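Local atomic coordinates of sortase (Actinomyces oris, PDB entry 2XWG), a protein that probably acts as a class C (pilus-building) sortase of the bacterial membrane, serving in fimbrial assembly, and binds calcium ions. Residues Y92-M96 with S136-G140; L114-T120 with E127-L132; L166-F172 with Y183-I188. All coordinates share one frame; numbering follows the deposited sequence.

All three contacts belong to the part of a membrane sortase that carries its sortase domain. Interaction 1 is buried and wholly apolar across its segments, joining helix 87-93 and the residues after it to the loop 136-140. Interaction 2, also buried, pairs two parallel strands through backbone hydrogen bonds. These two touch through probable hydrogen bonds, Glu95 O with His118 NE2 and Tyr92 OH with His131 ND1, and each holds a ligand of a separate calcium ion. Interaction 3, its centre about 23 Å from that of interaction 1 and about 20 Å from that of interaction 2, is partly buried. It joins the open end of an antiparallel hairpin, adding a Phe172-Tyr183 CH-pi contact to backbone bonds.

Interaction 1: residues Y92-M96 with S136-G140. With CA (calcium ion), chain G.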
ATOM      1  N   TYR A  92      -4.961 -14.360   4.181  1.00 49.46           N
ATOM      2  CA  TYR A  92      -4.886 -13.034   3.586  1.00 49.14           C
ATOM      3  C   TYR A  92      -4.939 -13.150   2.068  1.00 42.22           C
ATOM      4  O   TYR A  92      -5.592 -12.364   1.400  1.00 43.80           O
ATOM      5  CB  TYR A  92      -3.617 -12.341   4.093  1.00 39.23           C
ATOM      6  CG  TYR A  92      -3.023 -11.244   3.234  1.00 39.28           C
ATOM      7  CD1 TYR A  92      -3.529  -9.960   3.261  1.00 35.15           C
ATOM      8  CD2 TYR A  92      -1.906 -11.484   2.453  1.00 39.05           C
ATOM      9  CE1 TYR A  92      -2.977  -8.968   2.505  1.00 33.13           C
ATOM     10  CE2 TYR A  92      -1.340 -10.497   1.702  1.00 33.43           C
ATOM     11  CZ  TYR A  92      -1.874  -9.243   1.732  1.00 34.46           C
ATOM     12  OH  TYR A  92      -1.289  -8.258   0.979  1.00 35.46           O
ATOM     13  N   LEU A  93      -4.284 -14.164   1.534  1.00 37.11           N
ATOM     14  CA  LEU A  93      -4.275 -14.375   0.098  1.00 37.13           C
ATOM     15  C   LEU A  93      -5.681 -14.512  -0.465  1.00 41.56           C
ATOM     16  O   LEU A  93      -5.906 -14.309  -1.661  1.00 42.65           O
ATOM     17  CB  LEU A  93      -3.470 -15.623  -0.231  1.00 40.25           C
ATOM     18  CG  LEU A  93      -2.057 -15.433  -0.773  1.00 39.52           C
ATOM     19  CD1 LEU A  93      -1.391 -14.205  -0.192  1.00 31.87           C
ATOM     20  CD2 LEU A  93      -1.243 -16.686  -0.490  1.00 41.31           C
ATOM     21  N   HIS A  94      -6.627 -14.877   0.388  1.00 51.20           N
ATOM     22  CA  HIS A  94      -7.988 -15.100  -0.070  1.00 54.99           C
ATOM     23  C   HIS A  94      -8.754 -13.786  -0.148  1.00 52.71           C
ATOM     24  O   HIS A  94      -9.781 -13.709  -0.804  1.00 53.35           O
ATOM     25  CB  HIS A  94      -8.732 -16.078   0.843  1.00 58.28           C
ATOM     26  CG  HIS A  94      -8.579 -17.512   0.451  1.00 61.28           C
ATOM     27  ND1 HIS A  94      -7.820 -18.407   1.179  1.00 64.85           N
ATOM     28  CD2 HIS A  94      -9.093 -18.212  -0.587  1.00 62.75           C
ATOM     29  CE1 HIS A  94      -7.872 -19.595   0.605  1.00 69.82           C
ATOM     30  NE2 HIS A  94      -8.637 -19.505  -0.470  1.00 73.49           N
ATOM     31  N   GLU A  95      -8.266 -12.747   0.514  1.00 38.54           N
ATOM     32  CA  GLU A  95      -8.958 -11.473   0.433  1.00 37.95           C
ATOM     33  C   GLU A  95      -8.657 -10.796  -0.893  1.00 35.73           C
ATOM     34  O   GLU A  95      -7.569 -10.940  -1.437  1.00 35.67           O
ATOM     35  CB  GLU A  95      -8.592 -10.581   1.606  1.00 35.15           C
ATOM     36  CG  GLU A  95      -8.937 -11.207   2.944  1.00 40.27           C
ATOM     37  CD  GLU A  95     -10.439 -11.302   3.165  1.00 45.60           C
ATOM     38  OE1 GLU A  95     -11.203 -10.686   2.383  1.00 43.60           O
ATOM     39  OE2 GLU A  95     -10.856 -11.981   4.129  1.00 46.03           O
ATOM     40  N   MET A  96      -9.640 -10.086  -1.424  1.00 41.12           N
ATOM     41  CA  MET A  96      -9.483  -9.357  -2.671  1.00 40.14           C
ATOM     42  C   MET A  96      -8.825 -10.185  -3.776  1.00 44.37           C
ATOM     43  O   MET A  96      -7.864  -9.722  -4.400  1.00 40.19           O
ATOM     44  CB  MET A  96      -8.683  -8.089  -2.404  1.00 36.57           C
ATOM     45  CG  MET A  96      -9.260  -7.257  -1.287  1.00 32.82           C
ATOM     46  SD  MET A  96      -8.499  -5.630  -1.153  1.00 40.07           S
ATOM     47  CE  MET A  96      -9.263  -4.764  -2.524  1.00 34.39           C
ATOM     48  N   SER A 136      -3.987  -2.568   6.473  1.00 35.82           N
ATOM     49  CA  SER A 136      -5.340  -2.655   5.959  1.00 36.90           C
ATOM     50  C   SER A 136      -5.341  -2.871   4.450  1.00 36.09           C
ATOM     51  O   SER A 136      -4.551  -2.271   3.727  1.00 35.96           O
ATOM     52  CB  SER A 136      -6.097  -1.364   6.282  1.00 40.85           C
ATOM     53  OG  SER A 136      -5.936  -0.985   7.641  1.00 42.86           O
ATOM     54  N   LEU A 137      -6.234  -3.725   3.973  1.00 33.33           N
ATOM     55  CA  LEU A 137      -6.448  -3.886   2.541  1.00 30.68           C
ATOM     56  C   LEU A 137      -6.875  -2.554   1.941  1.00 30.54           C
ATOM     57  O   LEU A 137      -7.547  -1.773   2.602  1.00 36.25           O
ATOM     58  CB  LEU A 137      -7.525  -4.951   2.305  1.00 32.01           C
ATOM     59  CG  LEU A 137      -7.201  -6.333   2.877  1.00 30.67           C
ATOM     60  CD1 LEU A 137      -8.344  -7.294   2.648  1.00 35.03           C
ATOM     61  CD2 LEU A 137      -5.912  -6.877   2.288  1.00 25.84           C
ATOM     62  N   PRO A 138      -6.501  -2.282   0.682  1.00 31.22           N
ATOM     63  CA  PRO A 138      -6.829  -0.976   0.088  1.00 31.64           C
ATOM     64  C   PRO A 138      -8.281  -0.856  -0.398  1.00 38.24           C
ATOM     65  O   PRO A 138      -8.521  -0.762  -1.614  1.00 36.27           O
ATOM     66  CB  PRO A 138      -5.882  -0.896  -1.112  1.00 28.14           C
ATOM     67  CG  PRO A 138      -5.646  -2.312  -1.502  1.00 23.27           C
ATOM     68  CD  PRO A 138      -5.699  -3.123  -0.229  1.00 30.41           C
ATOM     69  N   VAL A 139      -9.230  -0.855   0.534  1.00 40.04           N
ATOM     70  CA  VAL A 139     -10.640  -0.658   0.205  1.00 39.16           C
ATOM     71  C   VAL A 139     -11.158   0.537   0.991  1.00 41.60           C
ATOM     72  O   VAL A 139     -12.366   0.780   1.058  1.00 45.72           O
ATOM     73  CB  VAL A 139     -11.502  -1.902   0.539  1.00 40.75           C
ATOM     74  CG1 VAL A 139     -11.360  -2.993  -0.532  1.00 35.05           C
ATOM     75  CG2 VAL A 139     -11.143  -2.436   1.922  1.00 41.01           C
ATOM     76  N   GLY A 140     -10.241   1.297   1.579  1.00 31.47           N
ATOM     77  CA  GLY A 140     -10.636   2.491   2.295  1.00 35.70           C
ATOM     78  C   GLY A 140     -11.564   2.204   3.467  1.00 41.84           C
ATOM     79  O   GLY A 140     -11.729   1.058   3.887  1.00 41.22           O
TER
HETATM   80 CA    CA G1287     -12.400 -13.641  -1.436  1.00 72.51          CA
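Next to a calcium site, the side chains of Tyr92, Glu95 and Met96 close over Leu137, Pro138 and Val139, packing helix 87-93 and the residues just after it against the loop 136-140. Leu137 is the shared element. Its two methyl branches part company: CD2 approaches the Tyr92 ring obliquely, 3.6 Å from CE1, whereas CD1 lies against the aliphatic stem of Glu95, 3.5 Å from CB, the two side chains crossing at about a right angle. With chi1 at 156°, the Tyr92 ring turns away from its own backbone N and toward the loop, and its hydroxyl hydrogen-bonds with His131 and Gly119. Met96 runs the other way past Leu137, its SD 3.7 Å from Leu137 CB and 3.9 Å from Pro138 CD. A bend at the last torsion (chi3 76°) then carries the methyl on to Val139, where Met96 CE meets CG1 tip to tip at 3.4 Å. Pro138 sits at the centre of an inverse gamma turn, closed by the bond from Val139 N to Leu137 O at 2.8 Å, and this tight turn sets Leu137 and Val139 around the thioether. On the other segment, Glu95 N bonds to Tyr92 O, and the Glu95 carboxylate is held by Ser61. The intervening His94 gives its carbonyl O to the calcium at 2.7 Å, with Glu58 and Asp97 completing the protein ligands. The arrangement is that of the N-terminal helices of a sortase, joined by calcium, packed through apolar side chains on a loop of the sortase beta-barrel.

Interaction 2: residues L114-T120 with E127-L132; sequences LPIYHGT and EGVGHL. With CA (calcium ion), chain F.
Glu127 meets Tyr117 at the ring edge, its carbonyl O lying near the ring plane 3.7 Å from CE2. A water also bridges them, donating to Glu127 O at 2.7 Å and hydrogen-bonded to Tyr117 OH. Gly128, the first residue past helix 122-127, has no side chain; a CB there would run into Pro115 O. Val129 then begins the parallel pairing: its N donates to Pro115 O (3.0 Å) and its O accepts Tyr117 N (2.9 Å), flanking Ile116 on both sides. Its side chain lies alongside that of Ile116, while CG2, placed opposite the carbonyl carbon, touches Leu114 CD1 at 3.6 Å. A CB on Gly130 would likewise clash with Gly119 O. His131 N bonds almost straight down the carbonyl of Tyr117 at 2.8 Å (C=O...N angle 179°), and its O takes a weak bond from Gly119 N. The His131 ring leads away to Tyr92 and Ser136. Finally Leu132 CD1 lies against the Thr120 side chain, 3.9 Å from CG2 and close to OG1, which binds a calcium ion together with Pro77 O, Glu80 O and two waters. Main-chain bonds thus hold this beta-alpha-beta unit, their close approach probably depending on Gly128 and Gly130, and the calcium ties the loop that follows strand 112-118 to the segment of Pro77 and Glu80, which probably belongs to the lid of class C sortases.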
ATOM      1  N   LEU A 114      -0.091   1.871 -11.811  1.00 24.77           N
ATOM      2  CA  LEU A 114       0.430   0.538 -11.502  1.00 24.87           C
ATOM      3  C   LEU A 114      -0.607  -0.374 -10.823  1.00 26.71           C
ATOM      4  O   LEU A 114      -1.480   0.113 -10.115  1.00 25.68           O
ATOM      5  CB  LEU A 114       1.641   0.657 -10.575  1.00 23.13           C
ATOM      6  CG  LEU A 114       2.898   1.337 -11.108  1.00 26.88           C
ATOM      7  CD1 LEU A 114       3.863   1.650  -9.959  1.00 22.94           C
ATOM      8  CD2 LEU A 114       3.560   0.442 -12.145  1.00 22.04           C
ATOM      9  N   PRO A 115      -0.491  -1.704 -11.030  1.00 20.71           N
ATOM     10  CA  PRO A 115      -1.265  -2.729 -10.340  1.00 19.81           C
ATOM     11  C   PRO A 115      -0.698  -2.968  -8.966  1.00 25.83           C
ATOM     12  O   PRO A 115       0.500  -2.754  -8.780  1.00 29.78           O
ATOM     13  CB  PRO A 115      -1.006  -3.967 -11.185  1.00 20.70           C
ATOM     14  CG  PRO A 115       0.348  -3.756 -11.720  1.00 22.70           C
ATOM     15  CD  PRO A 115       0.373  -2.304 -12.058  1.00 23.09           C
ATOM     16  N   ILE A 116      -1.540  -3.412  -8.032  1.00 27.29           N
ATOM     17  CA  ILE A 116      -1.159  -3.697  -6.653  1.00 24.42           C
ATOM     18  C   ILE A 116      -1.398  -5.182  -6.395  1.00 27.19           C
ATOM     19  O   ILE A 116      -2.448  -5.710  -6.741  1.00 27.65           O
ATOM     20  CB  ILE A 116      -2.035  -2.900  -5.701  1.00 24.74           C
ATOM     21  CG1 ILE A 116      -1.787  -1.415  -5.896  1.00 24.77           C
ATOM     22  CG2 ILE A 116      -1.775  -3.291  -4.283  1.00 25.11           C
ATOM     23  CD1 ILE A 116      -2.766  -0.532  -5.188  1.00 25.57           C
ATOM     24  N   TYR A 117      -0.422  -5.853  -5.802  1.00 26.77           N
ATOM     25  CA  TYR A 117      -0.526  -7.273  -5.532  1.00 25.12           C
ATOM     26  C   TYR A 117      -0.344  -7.535  -4.049  1.00 30.17           C
ATOM     27  O   TYR A 117       0.202  -6.694  -3.319  1.00 30.18           O
ATOM     28  CB  TYR A 117       0.555  -8.050  -6.286  1.00 28.18           C
ATOM     29  CG  TYR A 117       0.507  -7.914  -7.788  1.00 27.66           C
ATOM     30  CD1 TYR A 117      -0.410  -8.625  -8.534  1.00 21.80           C
ATOM     31  CD2 TYR A 117       1.397  -7.082  -8.461  1.00 24.71           C
ATOM     32  CE1 TYR A 117      -0.449  -8.519  -9.912  1.00 21.78           C
ATOM     33  CE2 TYR A 117       1.357  -6.960  -9.838  1.00 24.72           C
ATOM     34  CZ  TYR A 117       0.428  -7.690 -10.559  1.00 25.37           C
ATOM     35  OH  TYR A 117       0.377  -7.576 -11.936  1.00 24.74           O
ATOM     36  N   HIS A 118      -0.804  -8.706  -3.615  1.00 30.68           N
ATOM     37  CA  HIS A 118      -0.615  -9.169  -2.244  1.00 32.40           C
ATOM     38  C   HIS A 118       0.867  -9.301  -1.943  1.00 29.52           C
ATOM     39  O   HIS A 118       1.600  -9.895  -2.722  1.00 33.87           O
ATOM     40  CB  HIS A 118      -1.227 -10.562  -2.075  1.00 30.72           C
ATOM     41  CG  HIS A 118      -2.724 -10.588  -2.067  1.00 35.89           C
ATOM     42  ND1 HIS A 118      -3.473 -10.652  -3.223  1.00 34.14           N
ATOM     43  CD2 HIS A 118      -3.610 -10.597  -1.041  1.00 34.16           C
ATOM     44  CE1 HIS A 118      -4.754 -10.673  -2.908  1.00 36.44           C
ATOM     45  NE2 HIS A 118      -4.864 -10.633  -1.590  1.00 37.24           N
ATOM     46  N   GLY A 119       1.299  -8.791  -0.798  1.00 32.32           N
ATOM     47  CA  GLY A 119       2.638  -9.051  -0.285  1.00 33.37           C
ATOM     48  C   GLY A 119       3.765  -8.172  -0.816  1.00 33.54           C
ATOM     49  O   GLY A 119       3.566  -7.364  -1.735  1.00 27.94           O
ATOM     50  N   THR A 120       4.960  -8.346  -0.251  1.00 26.65           N
ATOM     51  CA  THR A 120       6.088  -7.519  -0.639  1.00 28.25           C
ATOM     52  C   THR A 120       7.358  -8.340  -0.846  1.00 31.83           C
ATOM     53  O   THR A 120       8.476  -7.862  -0.649  1.00 28.25           O
ATOM     54  CB  THR A 120       6.344  -6.399   0.396  1.00 29.25           C
ATOM     55  OG1 THR A 120       6.508  -6.986   1.691  1.00 32.20           O
ATOM     56  CG2 THR A 120       5.173  -5.448   0.444  1.00 26.70           C
ATOM     57  N   GLU A 127       7.076  -6.942 -10.075  1.00 33.82           N
ATOM     58  CA  GLU A 127       5.880  -6.996 -10.906  1.00 34.97           C
ATOM     59  C   GLU A 127       4.948  -5.779 -10.770  1.00 34.53           C
ATOM     60  O   GLU A 127       4.176  -5.488 -11.688  1.00 37.80           O
ATOM     61  CB  GLU A 127       5.095  -8.295 -10.650  1.00 36.98           C
ATOM     62  CG  GLU A 127       5.709  -9.545 -11.290  1.00 43.21           C
ATOM     63  CD  GLU A 127       6.135  -9.298 -12.746  1.00 57.09           C
ATOM     64  OE1 GLU A 127       5.235  -9.077 -13.607  1.00 59.91           O
ATOM     65  OE2 GLU A 127       7.372  -9.305 -13.022  1.00 56.73           O
ATOM     66  N   GLY A 128       4.998  -5.085  -9.633  1.00 30.08           N
ATOM     67  CA  GLY A 128       4.220  -3.868  -9.447  1.00 25.96           C
ATOM     68  C   GLY A 128       4.302  -3.313  -8.039  1.00 27.39           C
ATOM     69  O   GLY A 128       5.299  -3.460  -7.361  1.00 27.10           O
ATOM     70  N   VAL A 129       3.245  -2.665  -7.588  1.00 26.17           N
ATOM     71  CA  VAL A 129       3.202  -2.193  -6.221  1.00 24.20           C
ATOM     72  C   VAL A 129       2.778  -3.348  -5.309  1.00 29.69           C
ATOM     73  O   VAL A 129       1.800  -4.053  -5.593  1.00 29.98           O
ATOM     74  CB  VAL A 129       2.212  -1.019  -6.090  1.00 25.97           C
ATOM     75  CG1 VAL A 129       2.038  -0.655  -4.642  1.00 28.31           C
ATOM     76  CG2 VAL A 129       2.707   0.187  -6.890  1.00 23.24           C
ATOM     77  N   GLY A 130       3.519  -3.569  -4.224  1.00 28.98           N
ATOM     78  CA  GLY A 130       3.190  -4.641  -3.303  1.00 26.12           C
ATOM     79  C   GLY A 130       2.468  -4.092  -2.095  1.00 29.65           C
ATOM     80  O   GLY A 130       2.812  -3.037  -1.579  1.00 33.45           O
ATOM     81  N   HIS A 131       1.455  -4.804  -1.634  1.00 29.42           N
ATOM     82  CA  HIS A 131       0.718  -4.380  -0.460  1.00 26.85           C
ATOM     83  C   HIS A 131       1.250  -5.031   0.804  1.00 31.95           C
ATOM     84  O   HIS A 131       1.476  -6.247   0.844  1.00 28.98           O
ATOM     85  CB  HIS A 131      -0.734  -4.748  -0.600  1.00 29.72           C
ATOM     86  CG  HIS A 131      -1.502  -4.554   0.661  1.00 29.70           C
ATOM     87  ND1 HIS A 131      -1.824  -5.597   1.501  1.00 32.34           N
ATOM     88  CD2 HIS A 131      -1.981  -3.431   1.242  1.00 29.09           C
ATOM     89  CE1 HIS A 131      -2.492  -5.127   2.540  1.00 33.05           C
ATOM     90  NE2 HIS A 131      -2.599  -3.816   2.406  1.00 36.12           N
ATOM     91  N   LEU A 132       1.427  -4.224   1.848  1.00 34.34           N
ATOM     92  CA  LEU A 132       2.140  -4.679   3.036  1.00 33.07           C
ATOM     93  C   LEU A 132       1.286  -5.528   3.971  1.00 36.02           C
ATOM     94  O   LEU A 132       0.466  -4.996   4.726  1.00 38.48           O
ATOM     95  CB  LEU A 132       2.735  -3.496   3.787  1.00 34.38           C
ATOM     96  CG  LEU A 132       3.739  -3.882   4.858  1.00 34.64           C
ATOM     97  CD1 LEU A 132       4.764  -4.822   4.269  1.00 40.31           C
ATOM     98  CD2 LEU A 132       4.416  -2.664   5.407  1.00 31.02           C
TER
HETATM   99 CA    CA F1286       8.906  -8.222   2.207  1.00 44.82          CA
HETATM  100  O   HOH W   1       2.656  -6.853 -13.510  1.00 36.43           O
HETATM  101  O   HOH W   2       7.892 -10.845   2.644  1.00 41.66           O
HETATM  102  O   HOH W   3       9.314  -7.836   4.980  1.00 45.45           O

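Interaction 3: residues L166-F172 with Y183-I188; sequences LKKGDVF and YEVNDI
Asp170 O takes the shortest bond of the contact, from Val185 N at 2.7 Å and nearly linear (171°), and the CA-H of Glu184 leans on the same oxygen. Beyond it Gly169 N donates to Val185 O at 2.8 Å, while Phe172 and Tyr183 form the hydrogen-bonded antiparallel pair through both their N and O atoms. Val171 and Glu184, the non-hydrogen-bonded pair, lie between the Asp170 O bond and the Phe172-Tyr183 pair. Lys167 to Asp170 make a type II turn, braced by Asp170 OD2, which receives Lys167 N at 3.0 Å. Phe172, Tyr183 and Val185 share the side-chain packing. With chi1 at 59°, Phe172 turns its ring toward Tyr183, whose CB sits over one face, a CH-pi contact 3.8 Å from the centroid. Val185 CG2 meets the edge of the same ring, 4.0 Å from CE1. The two aromatic planes are close to parallel, at 17°, yet slid so far apart that they barely overlap; the Tyr183 hydroxyl goes on to Asp206. Were Phe172 exchanged for an alanine, Tyr183 CB and Val185 CG2 would probably lose the ring they pack on, and a gap would be likely to open toward Ile105 and Val208. Ile188 CD1 packs on the backbone of Leu166 and Lys167, 3.6 Å from Lys167 CA. Asn186 and Asp187 form a classic bulge opposite Thr226 of strand 221-229, the other neighbour of strand 179-191; the hairpin is thus part of the sortase beta-barrel.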
ATOM      1  N   LEU A 166       6.413  14.259  -5.058  1.00 34.01           N
ATOM      2  CA  LEU A 166       5.118  14.559  -4.465  1.00 39.07           C
ATOM      3  C   LEU A 166       5.272  15.594  -3.355  1.00 41.28           C
ATOM      4  O   LEU A 166       6.275  15.580  -2.647  1.00 38.40           O
ATOM      5  CB  LEU A 166       4.501  13.278  -3.891  1.00 34.30           C
ATOM      6  CG  LEU A 166       3.929  12.244  -4.885  1.00 33.54           C
ATOM      7  CD1 LEU A 166       3.171  11.189  -4.122  1.00 28.35           C
ATOM      8  CD2 LEU A 166       3.015  12.900  -5.850  1.00 26.97           C
ATOM      9  N   LYS A 167       4.282  16.474  -3.206  1.00 46.25           N
ATOM     10  CA  LYS A 167       4.168  17.316  -2.013  1.00 50.51           C
ATOM     11  C   LYS A 167       2.732  17.330  -1.464  1.00 52.91           C
ATOM     12  O   LYS A 167       1.818  16.749  -2.066  1.00 51.86           O
ATOM     13  CB  LYS A 167       4.698  18.744  -2.264  1.00 55.17           C
ATOM     14  CG  LYS A 167       3.888  19.584  -3.249  1.00 56.32           C
ATOM     15  CD  LYS A 167       4.388  19.445  -4.684  1.00 59.32           C
ATOM     16  CE  LYS A 167       5.819  19.946  -4.861  1.00 60.17           C
ATOM     17  NZ  LYS A 167       6.001  21.431  -4.667  1.00 69.11           N
ATOM     18  N   LYS A 168       2.530  17.976  -0.317  1.00 47.35           N
ATOM     19  CA  LYS A 168       1.205  17.992   0.314  1.00 50.75           C
ATOM     20  C   LYS A 168       0.148  18.587  -0.632  1.00 47.44           C
ATOM     21  O   LYS A 168       0.451  19.457  -1.440  1.00 48.55           O
ATOM     22  CB  LYS A 168       1.243  18.723   1.674  1.00 56.22           C
ATOM     23  CG  LYS A 168       2.134  18.034   2.732  1.00 57.00           C
ATOM     24  CD  LYS A 168       2.250  18.819   4.056  1.00 60.36           C
ATOM     25  CE  LYS A 168       3.567  18.452   4.785  1.00 68.03           C
ATOM     26  NZ  LYS A 168       3.424  18.241   6.263  1.00 64.91           N
ATOM     27  N   GLY A 169      -1.079  18.086  -0.558  1.00 50.28           N
ATOM     28  CA  GLY A 169      -2.117  18.516  -1.480  1.00 53.44           C
ATOM     29  C   GLY A 169      -2.108  17.798  -2.827  1.00 52.53           C
ATOM     30  O   GLY A 169      -3.059  17.916  -3.624  1.00 49.57           O
ATOM     31  N   ASP A 170      -1.023  17.080  -3.110  1.00 49.97           N
ATOM     32  CA  ASP A 170      -1.010  16.203  -4.275  1.00 47.78           C
ATOM     33  C   ASP A 170      -1.996  15.050  -4.056  1.00 44.41           C
ATOM     34  O   ASP A 170      -2.286  14.637  -2.927  1.00 41.25           O
ATOM     35  CB  ASP A 170       0.400  15.692  -4.610  1.00 44.67           C
ATOM     36  CG  ASP A 170       1.171  16.649  -5.516  1.00 50.71           C
ATOM     37  OD1 ASP A 170       0.508  17.428  -6.244  1.00 53.39           O
ATOM     38  OD2 ASP A 170       2.431  16.630  -5.505  1.00 48.88           O
ATOM     39  N   VAL A 171      -2.514  14.542  -5.159  1.00 39.94           N
ATOM     40  CA  VAL A 171      -3.640  13.643  -5.114  1.00 36.69           C
ATOM     41  C   VAL A 171      -3.254  12.305  -5.712  1.00 34.00           C
ATOM     42  O   VAL A 171      -2.465  12.269  -6.650  1.00 31.51           O
ATOM     43  CB  VAL A 171      -4.778  14.284  -5.898  1.00 35.20           C
ATOM     44  CG1 VAL A 171      -5.410  13.306  -6.831  1.00 38.33           C
ATOM     45  CG2 VAL A 171      -5.783  14.893  -4.939  1.00 39.77           C
ATOM     46  N   PHE A 172      -3.752  11.212  -5.128  1.00 33.69           N
ATOM     47  CA  PHE A 172      -3.741   9.897  -5.784  1.00 29.31           C
ATOM     48  C   PHE A 172      -5.044   9.141  -5.601  1.00 31.55           C
ATOM     49  O   PHE A 172      -5.840   9.467  -4.715  1.00 31.38           O
ATOM     50  CB  PHE A 172      -2.557   9.010  -5.372  1.00 27.14           C
ATOM     51  CG  PHE A 172      -2.468   8.714  -3.904  1.00 25.28           C
ATOM     52  CD1 PHE A 172      -1.723   9.538  -3.055  1.00 29.25           C
ATOM     53  CD2 PHE A 172      -3.050   7.588  -3.384  1.00 22.88           C
ATOM     54  CE1 PHE A 172      -1.600   9.259  -1.714  1.00 24.52           C
ATOM     55  CE2 PHE A 172      -2.946   7.291  -2.039  1.00 25.35           C
ATOM     56  CZ  PHE A 172      -2.218   8.134  -1.196  1.00 31.62           C
ATOM     57  N   TYR A 183      -7.367   9.927  -2.430  1.00 36.77           N
ATOM     58  CA  TYR A 183      -6.588  10.387  -1.264  1.00 35.15           C
ATOM     59  C   TYR A 183      -5.813  11.671  -1.563  1.00 35.47           C
ATOM     60  O   TYR A 183      -5.382  11.891  -2.693  1.00 35.64           O
ATOM     61  CB  TYR A 183      -5.619   9.309  -0.790  1.00 31.75           C
ATOM     62  CG  TYR A 183      -6.331   8.089  -0.297  1.00 32.76           C
ATOM     63  CD1 TYR A 183      -6.760   7.128  -1.174  1.00 32.11           C
ATOM     64  CD2 TYR A 183      -6.584   7.906   1.039  1.00 32.39           C
ATOM     65  CE1 TYR A 183      -7.428   6.020  -0.735  1.00 32.75           C
ATOM     66  CE2 TYR A 183      -7.236   6.803   1.492  1.00 34.26           C
ATOM     67  CZ  TYR A 183      -7.668   5.859   0.598  1.00 33.63           C
ATOM     68  OH  TYR A 183      -8.341   4.737   1.036  1.00 32.85           O
ATOM     69  N   GLU A 184      -5.644  12.522  -0.555  1.00 39.05           N
ATOM     70  CA  GLU A 184      -4.851  13.733  -0.712  1.00 42.27           C
ATOM     71  C   GLU A 184      -3.632  13.635   0.211  1.00 44.35           C
ATOM     72  O   GLU A 184      -3.763  13.244   1.371  1.00 42.89           O
ATOM     73  CB  GLU A 184      -5.697  14.971  -0.399  1.00 47.14           C
ATOM     74  CG  GLU A 184      -4.928  16.295  -0.469  1.00 56.72           C
ATOM     75  CD  GLU A 184      -5.770  17.516  -0.060  1.00 67.76           C
ATOM     76  OE1 GLU A 184      -6.427  17.465   1.013  1.00 68.92           O
ATOM     77  OE2 GLU A 184      -5.768  18.526  -0.811  1.00 63.76           O
ATOM     78  N   VAL A 185      -2.446  13.957  -0.305  1.00 37.94           N
ATOM     79  CA  VAL A 185      -1.209  13.822   0.468  1.00 36.07           C
ATOM     80  C   VAL A 185      -1.143  14.862   1.582  1.00 41.58           C
ATOM     81  O   VAL A 185      -1.253  16.062   1.331  1.00 41.77           O
ATOM     82  CB  VAL A 185       0.023  13.987  -0.425  1.00 37.25           C
ATOM     83  CG1 VAL A 185       1.297  13.980   0.404  1.00 35.26           C
ATOM     84  CG2 VAL A 185       0.054  12.912  -1.482  1.00 30.30           C
ATOM     85  N   ASN A 186      -0.963  14.416   2.817  1.00 41.85           N
ATOM     86  CA  ASN A 186      -0.910  15.370   3.911  1.00 47.71           C
ATOM     87  C   ASN A 186       0.218  15.108   4.904  1.00 54.26           C
ATOM     88  O   ASN A 186       0.208  15.647   6.012  1.00 58.34           O
ATOM     89  CB  ASN A 186      -2.252  15.446   4.637  1.00 45.88           C
ATOM     90  CG  ASN A 186      -2.524  14.218   5.489  1.00 51.25           C
ATOM     91  OD1 ASN A 186      -1.641  13.371   5.703  1.00 48.78           O
ATOM     92  ND2 ASN A 186      -3.748  14.125   6.004  1.00 47.16           N
ATOM     93  N   ASP A 187       1.188  14.288   4.511  1.00 54.48           N
ATOM     94  CA  ASP A 187       2.348  14.047   5.355  1.00 56.70           C
ATOM     95  C   ASP A 187       3.457  13.343   4.580  1.00 57.92           C
ATOM     96  O   ASP A 187       3.263  12.268   4.021  1.00 53.72           O
ATOM     97  CB  ASP A 187       1.951  13.242   6.600  1.00 63.56           C
ATOM     98  CG  ASP A 187       2.993  13.316   7.724  1.00 71.58           C
ATOM     99  OD1 ASP A 187       3.866  14.228   7.705  1.00 69.06           O
ATOM    100  OD2 ASP A 187       2.913  12.460   8.645  1.00 73.19           O
ATOM    101  N   ILE A 188       4.627  13.969   4.551  1.00 61.80           N
ATOM    102  CA  ILE A 188       5.791  13.397   3.890  1.00 55.69           C
ATOM    103  C   ILE A 188       6.939  13.395   4.875  1.00 53.15           C
ATOM    104  O   ILE A 188       7.084  14.317   5.670  1.00 61.85           O
ATOM    105  CB  ILE A 188       6.145  14.186   2.631  1.00 52.60           C
ATOM    106  CG1 ILE A 188       4.874  14.376   1.790  1.00 50.00           C
ATOM    107  CG2 ILE A 188       7.252  13.486   1.865  1.00 48.94           C
ATOM    108  CD1 ILE A 188       5.116  14.865   0.386  1.00 48.62           C
TER